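Local coordinates for mobilization protein A (Pseudomonas aeruginosa, PDB 2NS6) that cleaves one strand of plasmid DNA at the origin of transfer, acting as the metal-dependent relaxase of the relaxosome that launches conjugative transfer, at residues S17-A20 and K21-I25; V50-P53 and A54-W57; K155-A158 and L159-K162; W164-Q167 and T168-A171; A173-A176 and N177-L180. All blocks are in the same frame, centred on the assembly; numbering follows the deposited sequence.

Interaction 1 of 5, residues S17-A20 and K21-I25; sequences SARA and KADYI
Arg19 and Asp23, one helical turn apart, form a side-on, two-nitrogen salt bridge. Arg19 NE meets Asp23 OD1 at 2.8 Å in an almost straight hydrogen bond, in the plane of the guanidinium but from above the carboxylate. The second link, Arg19 NH2 to Asp23 OD2 at 2.9 Å, is more bent (131°), uses the syn lone pair and is tilted from the guanidinium plane; the two flat groups stand 70° apart. A bend at chi2 (54°) steers the arginine along the helix to this partner, while its NH1 turns to Asp58.

Backbone bonds of the usual i to i+4 kind run underneath, including Lys21 N to Ser17 O (2.9 Å) and Ala22 N to Ala18 O (2.8 Å). At the N-cap, Ser17 OG accepts from Ala20 N at 3.2 Å and bonds Asp61 as well. Lys21 leaves the turn for a salt bridge with Glu73, and Ala22 packs on Met123 of the sheet.

A serine N-cap is a familiar helix start, and here the helix it begins carries Tyr24, very probably the tyrosine that takes the DNA phosphate in the relaxase active site, about 6 Å by side chain from a bound manganese ion.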
loop_
_atom_site.group_PDB
_atom_site.type_symbol
_atom_site.label_atom_id
_atom_site.label_comp_id
_atom_site.label_asym_id
_atom_site.label_seq_id
_atom_site.Cartn_x
_atom_site.Cartn_y
_atom_site.Cartn_z
ATOM N N SER A 17 3.590 -5.526 12.779
ATOM C CA SER A 17 3.594 -4.108 13.131
ATOM C C SER A 17 3.676 -3.255 11.873
ATOM O O SER A 17 4.670 -3.287 11.158
ATOM C CB SER A 17 4.783 -3.765 14.020
ATOM O OG SER A 17 4.950 -2.357 14.091
ATOM N N ALA A 18 2.627 -2.483 11.626
ATOM C CA ALA A 18 2.570 -1.626 10.458
ATOM C C ALA A 18 3.759 -0.679 10.416
ATOM O O ALA A 18 4.399 -0.529 9.382
ATOM C CB ALA A 18 1.271 -0.843 10.458
ATOM N N ARG A 19 4.053 -0.040 11.544
ATOM C CA ARG A 19 5.167 0.894 11.602
ATOM C C ARG A 19 6.473 0.220 11.220
ATOM O O ARG A 19 7.239 0.753 10.421
ATOM C CB ARG A 19 5.291 1.518 12.996
ATOM C CG ARG A 19 6.488 2.476 13.151
ATOM C CD ARG A 19 6.494 3.575 12.090
ATOM N NE ARG A 19 7.807 4.214 11.977
ATOM C CZ ARG A 19 8.319 5.052 12.875
ATOM N NH1 ARG A 19 7.632 5.373 13.964
ATOM N NH2 ARG A 19 9.529 5.556 12.692
ATOM N N ALA A 20 6.730 -0.954 11.784
ATOM C CA ALA A 20 7.964 -1.674 11.475
ATOM C C ALA A 20 8.014 -2.015 9.985
ATOM O O ALA A 20 9.043 -1.832 9.337
ATOM C CB ALA A 20 8.059 -2.948 12.321
ATOM N N LYS A 21 6.901 -2.498 9.438
ATOM C CA LYS A 21 6.852 -2.842 8.020
ATOM C C LYS A 21 7.099 -1.623 7.125
ATOM O O LYS A 21 7.865 -1.699 6.159
ATOM C CB LYS A 21 5.503 -3.488 7.683
ATOM C CG LYS A 21 5.259 -3.696 6.192
ATOM C CD LYS A 21 6.218 -4.706 5.587
ATOM C CE LYS A 21 5.874 -6.113 6.052
ATOM N NZ LYS A 21 6.707 -7.149 5.381
ATOM N N ALA A 22 6.462 -0.497 7.440
ATOM C CA ALA A 22 6.650 0.721 6.648
ATOM C C ALA A 22 8.109 1.186 6.691
ATOM O O ALA A 22 8.694 1.532 5.659
ATOM C CB ALA A 22 5.727 1.834 7.156
ATOM N N ASP A 23 8.704 1.189 7.882
ATOM C CA ASP A 23 10.093 1.615 8.009
ATOM C C ASP A 23 11.054 0.701 7.268
ATOM O O ASP A 23 12.026 1.165 6.670
ATOM C CB ASP A 23 10.488 1.709 9.483
ATOM C CG ASP A 23 10.090 3.039 10.104
ATOM O OD1 ASP A 23 9.198 3.708 9.545
ATOM O OD2 ASP A 23 10.665 3.410 11.149
ATOM N N TYR A 24 10.778 -0.596 7.295
ATOM C CA TYR A 24 11.634 -1.552 6.615
ATOM C C TYR A 24 11.594 -1.384 5.093
ATOM O O TYR A 24 12.637 -1.153 4.469
ATOM C CB TYR A 24 11.239 -2.976 7.003
ATOM C CG TYR A 24 12.160 -4.037 6.440
ATOM C CD1 TYR A 24 13.498 -4.106 6.823
ATOM C CD2 TYR A 24 11.688 -4.972 5.524
ATOM C CE1 TYR A 24 14.346 -5.089 6.305
ATOM C CE2 TYR A 24 12.521 -5.954 5.002
ATOM C CZ TYR A 24 13.846 -6.008 5.398
ATOM O OH TYR A 24 14.661 -6.986 4.890
ATOM N N ILE A 25 10.409 -1.475 4.487
ATOM C CA ILE A 25 10.328 -1.340 3.030
ATOM C C ILE A 25 10.780 0.026 2.509
ATOM O O ILE A 25 11.281 0.129 1.391
ATOM C CB ILE A 25 8.909 -1.654 2.481
ATOM C CG1 ILE A 25 7.892 -0.621 2.965
ATOM C CG2 ILE A 25 8.498 -3.051 2.896
ATOM C CD1 ILE A 25 6.557 -0.707 2.225
#

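Interaction 2 of 5, residues V50-P53 and A54-W57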
loop_
_atom_site.group_PDB
_atom_site.type_symbol
_atom_site.label_atom_id
_atom_site.label_comp_id
_atom_site.label_asym_id
_atom_site.label_seq_id
_atom_site.Cartn_x
_atom_site.Cartn_y
_atom_site.Cartn_z
ATOM N N VAL A 50 -2.297 13.031 9.536
ATOM C CA VAL A 50 -0.992 12.468 9.182
ATOM C C VAL A 50 -0.008 13.507 8.625
ATOM O O VAL A 50 -0.264 14.094 7.578
ATOM C CB VAL A 50 -1.164 11.336 8.122
ATOM C CG1 VAL A 50 0.189 10.899 7.580
ATOM C CG2 VAL A 50 -1.889 10.141 8.747
ATOM N N GLU A 51 1.111 13.733 9.316
ATOM C CA GLU A 51 2.118 14.686 8.837
ATOM C C GLU A 51 3.168 13.922 8.026
ATOM O O GLU A 51 3.763 14.468 7.092
ATOM C CB GLU A 51 2.803 15.418 9.998
ATOM C CG GLU A 51 1.883 16.260 10.875
ATOM C CD GLU A 51 1.165 17.364 10.114
ATOM O OE1 GLU A 51 1.739 17.890 9.141
ATOM O OE2 GLU A 51 0.030 17.713 10.507
ATOM N N ARG A 52 3.384 12.663 8.406
ATOM C CA ARG A 52 4.322 11.745 7.737
ATOM C C ARG A 52 3.605 10.417 7.605
ATOM O O ARG A 52 2.872 10.023 8.506
ATOM C CB ARG A 52 5.567 11.460 8.580
ATOM C CG ARG A 52 6.587 12.536 8.638
ATOM C CD ARG A 52 7.740 12.025 9.468
ATOM N NE ARG A 52 8.486 10.964 8.791
ATOM C CZ ARG A 52 9.708 11.121 8.294
ATOM N NH1 ARG A 52 10.318 12.297 8.399
ATOM N NH2 ARG A 52 10.325 10.105 7.704
ATOM N N PRO A 53 3.839 9.695 6.502
ATOM C CA PRO A 53 3.190 8.397 6.292
ATOM C C PRO A 53 3.276 7.501 7.535
ATOM O O PRO A 53 2.292 6.869 7.929
ATOM C CB PRO A 53 3.948 7.827 5.098
ATOM C CG PRO A 53 4.309 9.075 4.316
ATOM C CD PRO A 53 4.764 10.017 5.399
ATOM N N ALA A 54 4.452 7.464 8.157
ATOM C CA ALA A 54 4.665 6.662 9.356
ATOM C C ALA A 54 3.655 7.004 10.445
ATOM O O ALA A 54 3.260 6.137 11.233
ATOM C CB ALA A 54 6.086 6.868 9.883
ATOM N N ASP A 55 3.225 8.260 10.495
ATOM C CA ASP A 55 2.254 8.649 11.515
ATOM C C ASP A 55 0.974 7.822 11.381
ATOM O O ASP A 55 0.340 7.488 12.379
ATOM C CB ASP A 55 1.923 10.150 11.427
ATOM C CG ASP A 55 3.156 11.034 11.559
ATOM O OD1 ASP A 55 4.137 10.629 12.220
ATOM O OD2 ASP A 55 3.139 12.155 11.009
ATOM N N TYR A 56 0.599 7.474 10.153
ATOM C CA TYR A 56 -0.612 6.688 9.943
ATOM C C TYR A 56 -0.432 5.262 10.465
ATOM O O TYR A 56 -1.318 4.706 11.122
ATOM C CB TYR A 56 -0.970 6.643 8.452
ATOM C CG TYR A 56 -2.293 5.972 8.161
ATOM C CD1 TYR A 56 -3.486 6.694 8.203
ATOM C CD2 TYR A 56 -2.358 4.610 7.878
ATOM C CE1 TYR A 56 -4.707 6.082 7.975
ATOM C CE2 TYR A 56 -3.579 3.981 7.646
ATOM C CZ TYR A 56 -4.750 4.724 7.698
ATOM O OH TYR A 56 -5.967 4.120 7.481
ATOM N N TRP A 57 0.716 4.666 10.174
ATOM C CA TRP A 57 0.980 3.308 10.611
ATOM C C TRP A 57 1.174 3.222 12.120
ATOM O O TRP A 57 0.841 2.203 12.738
ATOM C CB TRP A 57 2.187 2.760 9.855
ATOM C CG TRP A 57 1.970 2.865 8.372
ATOM C CD1 TRP A 57 2.684 3.615 7.489
ATOM C CD2 TRP A 57 0.928 2.231 7.617
ATOM N NE1 TRP A 57 2.156 3.490 6.224
ATOM C CE2 TRP A 57 1.080 2.640 6.275
ATOM C CE3 TRP A 57 -0.114 1.344 7.945
ATOM C CZ2 TRP A 57 0.217 2.206 5.254
ATOM C CZ3 TRP A 57 -0.968 0.912 6.934
ATOM C CH2 TRP A 57 -0.789 1.344 5.599
#
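Arg52 O accepts from Asp55 N at 2.7 Å and Pro53 O from Tyr56 N at 2.9 Å, a pair of i to i+3 backbone bonds that curl the chain from the loop into the helix 53-63. Asp55 answers the first of these in the reverse direction. Its OD2 takes the N-H of Arg52 at 2.7 Å, reached from above the carboxylate plane, and a weak second bond comes from Glu51 N at 3.1 Å. The torsion chi1 of -57° sets the carboxylate back beside its own backbone N, on the side where the loop passes, which explains how one oxygen can serve two successive amides. These two donors probably help to stabilise the negative charge of the aspartate.

Apolar contacts accompany these bonds. Val50 CG2 lies 3.6 Å from Tyr56 CB and reaches the edge of the tyrosine ring near its plane. The ring meets those of Trp139 and Phe140, and its hydroxyl is bonded to Ser125 and Trp139. Trp57 brings CD1 to 3.3 Å from Pro53 O, at an oblique angle to the ring, while its NE1 is spent on Thr107. Ala54 and Trp57 meanwhile pack against the helix 18-26.

A carboxylate in the first helical turn that folds back onto the amides just before it, paired with a backbone bond in the opposite sense, is the arrangement found in one half of a capping box, here with a proline at the helix start.

Interaction 3 of 5, residues K155-A158 and L159-K162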
loop_
_atom_site.group_PDB
_atom_site.type_symbol
_atom_site.label_atom_id
_atom_site.label_comp_id
_atom_site.label_asym_id
_atom_site.label_seq_id
_atom_site.Cartn_x
_atom_site.Cartn_y
_atom_site.Cartn_z
ATOM N N LYS A 155 -14.597 0.806 7.143
ATOM C CA LYS A 155 -13.729 -0.243 6.622
ATOM C C LYS A 155 -14.237 -0.689 5.256
ATOM O O LYS A 155 -15.421 -0.555 4.957
ATOM C CB LYS A 155 -13.720 -1.446 7.569
ATOM C CG LYS A 155 -12.918 -1.265 8.858
ATOM C CD LYS A 155 -13.201 -2.415 9.829
ATOM C CE LYS A 155 -12.253 -2.423 11.033
ATOM N NZ LYS A 155 -10.854 -2.855 10.697
ATOM N N THR A 156 -13.342 -1.192 4.410
ATOM C CA THR A 156 -13.766 -1.673 3.105
ATOM C C THR A 156 -13.634 -3.183 3.047
ATOM O O THR A 156 -12.746 -3.763 3.673
ATOM C CB THR A 156 -12.955 -1.066 1.953
ATOM O OG1 THR A 156 -13.454 -1.587 0.713
ATOM C CG2 THR A 156 -11.481 -1.406 2.078
ATOM N N GLU A 157 -14.526 -3.821 2.299
ATOM C CA GLU A 157 -14.501 -5.268 2.161
ATOM C C GLU A 157 -13.966 -5.665 0.788
ATOM O O GLU A 157 -13.843 -6.850 0.490
ATOM C CB GLU A 157 -15.913 -5.842 2.313
ATOM C CG GLU A 157 -16.683 -5.351 3.536
ATOM C CD GLU A 157 -15.969 -5.632 4.829
ATOM O OE1 GLU A 157 -15.615 -6.803 5.074
ATOM O OE2 GLU A 157 -15.762 -4.679 5.611
ATOM N N ALA A 158 -13.640 -4.675 -0.035
ATOM C CA ALA A 158 -13.162 -4.921 -1.392
ATOM C C ALA A 158 -11.946 -5.830 -1.551
ATOM O O ALA A 158 -11.759 -6.436 -2.609
ATOM C CB ALA A 158 -12.898 -3.584 -2.093
ATOM N N LEU A 159 -11.111 -5.924 -0.523
ATOM C CA LEU A 159 -9.918 -6.766 -0.602
ATOM C C LEU A 159 -10.081 -8.174 -0.018
ATOM O O LEU A 159 -9.117 -8.938 0.009
ATOM C CB LEU A 159 -8.749 -6.075 0.101
ATOM C CG LEU A 159 -7.990 -4.955 -0.627
ATOM C CD1 LEU A 159 -8.933 -4.040 -1.385
ATOM C CD2 LEU A 159 -7.172 -4.195 0.391
ATOM N N LYS A 160 -11.284 -8.520 0.436
ATOM C CA LYS A 160 -11.525 -9.834 1.033
ATOM C C LYS A 160 -12.041 -10.939 0.094
ATOM O O LYS A 160 -11.783 -12.111 0.330
ATOM C CB LYS A 160 -12.492 -9.712 2.227
ATOM C CG LYS A 160 -11.953 -8.935 3.443
ATOM C CD LYS A 160 -12.957 -8.917 4.603
ATOM C CE LYS A 160 -12.496 -8.010 5.745
ATOM N NZ LYS A 160 -13.509 -7.872 6.857
ATOM N N PRO A 161 -12.789 -10.585 -0.967
ATOM C CA PRO A 161 -13.290 -11.629 -1.869
ATOM C C PRO A 161 -12.211 -12.626 -2.295
ATOM O O PRO A 161 -11.032 -12.282 -2.386
ATOM C CB PRO A 161 -13.840 -10.834 -3.046
ATOM C CG PRO A 161 -14.350 -9.589 -2.385
ATOM C CD PRO A 161 -13.224 -9.253 -1.422
ATOM N N LYS A 162 -12.632 -13.863 -2.544
ATOM C CA LYS A 162 -11.741 -14.937 -2.960
ATOM C C LYS A 162 -11.167 -14.689 -4.345
ATOM O O LYS A 162 -10.008 -15.012 -4.618
ATOM C CB LYS A 162 -12.493 -16.261 -2.945
HETATM O O HOH W 1 -10.986 -5.269 2.311
#
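Glu157 and Lys160 close a type I beta turn on the surface, in the long loop between the helices 136-139 and 164-181. The approach to the turn is set by an ST turn: Thr156 OG1 accepts from Ala158 N at 3.2 Å, and the same oxygen is held by Glu102.

Leu159, the third residue of the beta turn, comes first in the second half. Its amide does not find a protein acceptor within the turn; a water takes this N-H at 2.9 Å and donates a hydrogen bond to Thr156 O at 2.7 Å, linking the residue before the turn to one inside it. The leucine side chain is buried, with CD1 lying 4.1 Å from Ala158 CB, and it also touches Glu126.

Lys160 follows and supplies the bond that defines the turn, from its N to Glu157 O at 3.1 Å. From CG onward its chain is fully extended and runs side by side with the glutamate, pointing the same way. Glu157 is bent at chi2 (-58°), which brings OE1 to the lysine amine, and Lys160 NZ donates to it at 3.0 Å on the syn side, close to the carboxylate plane. The ion pair spans the first and last residues of the turn, both exposed, with the side chain of Arg69 touching the lysine.

Pro161 ends the series. It has no N-H; its ring CD sits 3.1 Å from Glu157 O and 3.4 Å from Ala158 O.

Interaction 4 of 5, residues W164-Q167 and T168-A171; sequences WLEQ and TREA
Arg169 lies back along the helical turn formed by Leu165 and Glu166. Its CB rests 3.4 Å from Glu166 O. CG, set beside the backbone N by a chi1 of -76°, is 3.3 Å from Leu165 O, and from there to NE the chain is extended. CD comes within 3.7 Å of Glu166 OE2. At NE the leucine side chain takes over from its carbonyl, with Leu165 CD1 3.6 Å away and covering one face of the guanidinium, while the N-H of NE is bonded to Leu5 O. CZ lies against the same CD1, NH2 against both leucine methyls. At the tip, NH1 meets Glu166 OE1 at 2.8 Å in a salt bridge whose hydrogen bond is weak, the carboxylate and guanidinium planes standing 78° apart.

This is the first part of the helix 164-181, which packs on the strand 5-10 and on the helix 84-99. Trp164 and Thr168 meet through a shared carbonyl and the indole face. Trp164 O accepts both Thr168 N, at 2.8 Å, and Thr168 OG1, at 2.6 Å, from opposite faces of the carbonyl plane. The bond back to that carbonyl places the hydroxyl oxygen over the indole face, and Thr168 CB makes a CH-pi contact 4.2 Å from the centroid of the six-membered ring of Trp164. The indole reaches Val74 and Ala7 of the sheet, whereas Thr168 faces Phe94 and Leu98.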
loop_
_atom_site.group_PDB
_atom_site.type_symbol
_atom_site.label_atom_id
_atom_site.label_comp_id
_atom_site.label_asym_id
_atom_site.label_seq_id
_atom_site.Cartn_x
_atom_site.Cartn_y
_atom_site.Cartn_z
ATOM N N TRP A 164 -10.481 -11.898 -5.547
ATOM C CA TRP A 164 -9.610 -10.724 -5.541
ATOM C C TRP A 164 -8.157 -10.982 -5.946
ATOM O O TRP A 164 -7.577 -10.205 -6.698
ATOM C CB TRP A 164 -9.627 -10.052 -4.168
ATOM C CG TRP A 164 -8.861 -8.758 -4.154
ATOM C CD1 TRP A 164 -9.303 -7.536 -4.570
ATOM C CD2 TRP A 164 -7.503 -8.575 -3.742
ATOM N NE1 TRP A 164 -8.301 -6.602 -4.444
ATOM C CE2 TRP A 164 -7.184 -7.214 -3.939
ATOM C CE3 TRP A 164 -6.519 -9.436 -3.236
ATOM C CZ2 TRP A 164 -5.925 -6.686 -3.636
ATOM C CZ3 TRP A 164 -5.264 -8.910 -2.935
ATOM C CH2 TRP A 164 -4.980 -7.546 -3.139
ATOM N N LEU A 165 -7.570 -12.067 -5.448
ATOM C CA LEU A 165 -6.180 -12.385 -5.754
ATOM C C LEU A 165 -5.901 -12.532 -7.249
ATOM O O LEU A 165 -5.019 -11.860 -7.782
ATOM C CB LEU A 165 -5.753 -13.651 -5.011
ATOM C CG LEU A 165 -4.354 -14.192 -5.341
ATOM C CD1 LEU A 165 -3.326 -13.081 -5.225
ATOM C CD2 LEU A 165 -4.010 -15.352 -4.409
ATOM N N GLU A 166 -6.652 -13.393 -7.930
ATOM C CA GLU A 166 -6.435 -13.585 -9.359
ATOM C C GLU A 166 -6.849 -12.347 -10.155
ATOM O O GLU A 166 -6.202 -11.986 -11.139
ATOM C CB GLU A 166 -7.178 -14.836 -9.836
ATOM C CG GLU A 166 -6.619 -16.103 -9.196
ATOM C CD GLU A 166 -5.184 -16.389 -9.630
ATOM O OE1 GLU A 166 -4.438 -17.033 -8.859
ATOM O OE2 GLU A 166 -4.803 -15.979 -10.750
ATOM N N GLN A 167 -7.920 -11.691 -9.721
ATOM C CA GLN A 167 -8.374 -10.477 -10.384
ATOM C C GLN A 167 -7.277 -9.420 -10.295
ATOM O O GLN A 167 -7.081 -8.632 -11.217
ATOM C CB GLN A 167 -9.642 -9.946 -9.716
ATOM C CG GLN A 167 -10.941 -10.359 -10.392
ATOM C CD GLN A 167 -12.155 -10.112 -9.511
ATOM O OE1 GLN A 167 -12.192 -9.146 -8.735
ATOM N NE2 GLN A 167 -13.162 -10.980 -9.630
ATOM N N THR A 168 -6.561 -9.399 -9.179
ATOM C CA THR A 168 -5.498 -8.419 -9.003
ATOM C C THR A 168 -4.330 -8.796 -9.911
ATOM O O THR A 168 -3.706 -7.938 -10.539
ATOM C CB THR A 168 -5.079 -8.354 -7.520
ATOM O OG1 THR A 168 -6.228 -7.996 -6.731
ATOM C CG2 THR A 168 -3.993 -7.307 -7.304
ATOM N N ARG A 169 -4.061 -10.093 -10.002
ATOM C CA ARG A 169 -2.996 -10.596 -10.859
ATOM C C ARG A 169 -3.294 -10.269 -12.315
ATOM O O ARG A 169 -2.403 -9.870 -13.060
ATOM C CB ARG A 169 -2.850 -12.104 -10.662
ATOM C CG ARG A 169 -2.158 -12.439 -9.368
ATOM C CD ARG A 169 -2.155 -13.917 -9.086
ATOM N NE ARG A 169 -1.299 -14.209 -7.948
ATOM C CZ ARG A 169 -1.165 -15.409 -7.394
ATOM N NH1 ARG A 169 -1.841 -16.444 -7.874
ATOM N NH2 ARG A 169 -0.348 -15.570 -6.359
ATOM N N GLU A 170 -4.551 -10.423 -12.723
ATOM C CA GLU A 170 -4.924 -10.114 -14.099
ATOM C C GLU A 170 -4.798 -8.613 -14.324
ATOM O O GLU A 170 -4.423 -8.162 -15.406
ATOM C CB GLU A 170 -6.362 -10.544 -14.382
ATOM C CG GLU A 170 -6.782 -10.305 -15.825
ATOM C CD GLU A 170 -8.240 -10.622 -16.077
ATOM O OE1 GLU A 170 -8.664 -10.555 -17.252
ATOM O OE2 GLU A 170 -8.964 -10.935 -15.106
ATOM N N ALA A 171 -5.121 -7.840 -13.292
ATOM C CA ALA A 171 -5.031 -6.388 -13.376
ATOM C C ALA A 171 -3.565 -5.979 -13.483
ATOM O O ALA A 171 -3.205 -5.143 -14.316
ATOM C CB ALA A 171 -5.679 -5.751 -12.154
#

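Interaction 5 of 5, residues A173-A176 and N177-L180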
loop_
_atom_site.group_PDB
_atom_site.type_symbol
_atom_site.label_atom_id
_atom_site.label_comp_id
_atom_site.label_asym_id
_atom_site.label_seq_id
_atom_site.Cartn_x
_atom_site.Cartn_y
_atom_site.Cartn_z
ATOM N N ALA A 173 -1.099 -7.744 -14.596
ATOM C CA ALA A 173 -0.632 -8.178 -15.915
ATOM C C ALA A 173 -0.982 -7.147 -16.988
ATOM O O ALA A 173 -0.123 -6.724 -17.758
ATOM C CB ALA A 173 -1.255 -9.526 -16.266
ATOM N N ASP A 174 -2.253 -6.762 -17.026
ATOM C CA ASP A 174 -2.766 -5.777 -17.975
ATOM C C ASP A 174 -1.982 -4.469 -17.850
ATOM O O ASP A 174 -1.734 -3.782 -18.844
ATOM C CB ASP A 174 -4.263 -5.554 -17.698
ATOM C CG ASP A 174 -4.872 -4.412 -18.516
ATOM O OD1 ASP A 174 -4.815 -4.453 -19.765
ATOM O OD2 ASP A 174 -5.428 -3.476 -17.894
ATOM N N HIS A 175 -1.576 -4.137 -16.626
ATOM C CA HIS A 175 -0.821 -2.916 -16.371
ATOM C C HIS A 175 0.625 -3.043 -16.841
ATOM O O HIS A 175 1.109 -2.207 -17.603
ATOM C CB HIS A 175 -0.875 -2.572 -14.875
ATOM C CG HIS A 175 -2.115 -1.835 -14.476
ATOM N ND1 HIS A 175 -2.169 -0.460 -14.400
ATOM C CD2 HIS A 175 -3.367 -2.277 -14.203
ATOM C CE1 HIS A 175 -3.401 -0.084 -14.097
ATOM N NE2 HIS A 175 -4.145 -1.168 -13.972
ATOM N N ALA A 176 1.316 -4.085 -16.391
ATOM C CA ALA A 176 2.702 -4.291 -16.805
ATOM C C ALA A 176 2.775 -4.411 -18.333
ATOM O O ALA A 176 3.578 -3.737 -18.968
ATOM C CB ALA A 176 3.271 -5.549 -16.147
ATOM N N ASN A 177 1.927 -5.253 -18.916
ATOM C CA ASN A 177 1.915 -5.440 -20.362
ATOM C C ASN A 177 1.730 -4.114 -21.094
ATOM O O ASN A 177 2.514 -3.765 -21.980
ATOM C CB ASN A 177 0.801 -6.413 -20.755
ATOM C CG ASN A 177 1.082 -7.833 -20.295
ATOM O OD1 ASN A 177 0.177 -8.659 -20.190
ATOM N ND2 ASN A 177 2.350 -8.121 -20.023
ATOM N N ARG A 178 0.695 -3.373 -20.717
ATOM C CA ARG A 178 0.427 -2.083 -21.339
ATOM C C ARG A 178 1.673 -1.194 -21.284
ATOM O O ARG A 178 2.070 -0.609 -22.291
ATOM C CB ARG A 178 -0.736 -1.385 -20.622
ATOM C CG ARG A 178 -1.146 -0.069 -21.254
ATOM C CD ARG A 178 -1.553 0.967 -20.210
ATOM N NE ARG A 178 -0.440 1.320 -19.326
ATOM C CZ ARG A 178 -0.153 0.695 -18.185
ATOM N NH1 ARG A 178 0.883 1.083 -17.455
ATOM N NH2 ARG A 178 -0.913 -0.302 -17.762
ATOM N N ALA A 179 2.292 -1.100 -20.111
ATOM C CA ALA A 179 3.483 -0.271 -19.930
ATOM C C ALA A 179 4.636 -0.713 -20.816
ATOM O O ALA A 179 5.418 0.109 -21.298
ATOM C CB ALA A 179 3.924 -0.308 -18.469
ATOM N N LEU A 180 4.746 -2.022 -21.011
ATOM C CA LEU A 180 5.806 -2.587 -21.835
ATOM C C LEU A 180 5.678 -2.187 -23.298
ATOM O O LEU A 180 6.641 -1.709 -23.895
ATOM C CB LEU A 180 5.809 -4.113 -21.713
ATOM C CG LEU A 180 6.498 -4.653 -20.460
ATOM C CD1 LEU A 180 6.282 -6.164 -20.322
ATOM C CD2 LEU A 180 7.977 -4.326 -20.550
#
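His175 and Arg178 lie side by side on one turn of the alpha-helix 164-181, their ring and guanidinium planes 71° apart. The arginine leaves the backbone with CG opposite its own N (chi1 -176°) and then bends at chi2 and chi3, so that the guanidinium doubles back over the carbonyl of His175. That oxygen sits over a guanidinium face, 2.8 Å from Arg178 NH2, at an angle poor for a hydrogen bond; the approach is crowded, and the exact guanidinium position is doubtful. His175 CB lies at the guanidinium edge.

Beneath this layer the backbone keeps its helical bonds. His175 O spends itself on Ala179 N at 3.0 Å, and Ala173 O takes Asn177 N at 2.8 Å. The Asn177 side chain folds against the same Ala173 carbonyl, with CG 3.0 Å from the oxygen, although its own OD1 is an acceptor. Leu180 closes the run, its N bonded to Ala176 O at 2.9 Å and its side chain packed on Tyr3 and Leu82.

Further out, Glu93 of the helix 84-99 probably helps to set the rotation of both groups. The imidazole meets the ring of Phe94 edge-to-face and also touches that of His97, and the histidine side chain comes to about 3 Å from a bound manganese ion. A single oxygen, OE1 of Glu93, receives both the hydrogen bond of His175 ND1 and the salt bridge of Arg178 NH1.

Read from the N terminus, the five contacts come strictly in series: each closes a single turn of chain, and none encloses or crosses another. Interaction 1 opens the helix 18-26 and interaction 2 the helix 53-63, and the two meet directly where Ala22 CB packs 3.5 Å from Trp57 CD1, pairing these helices beside the sheet. Much later, interaction 3 shapes the loop that leads to the last helix and touches interaction 4 through Leu159 and Trp164. Interactions 4 and 5 adjoin along the helix 164-181, across the centre of the chain from the first two. The five-stranded antiparallel sheet joins the two groups, whose nearest atoms, in interactions 2 and 3, are about 9 Å apart.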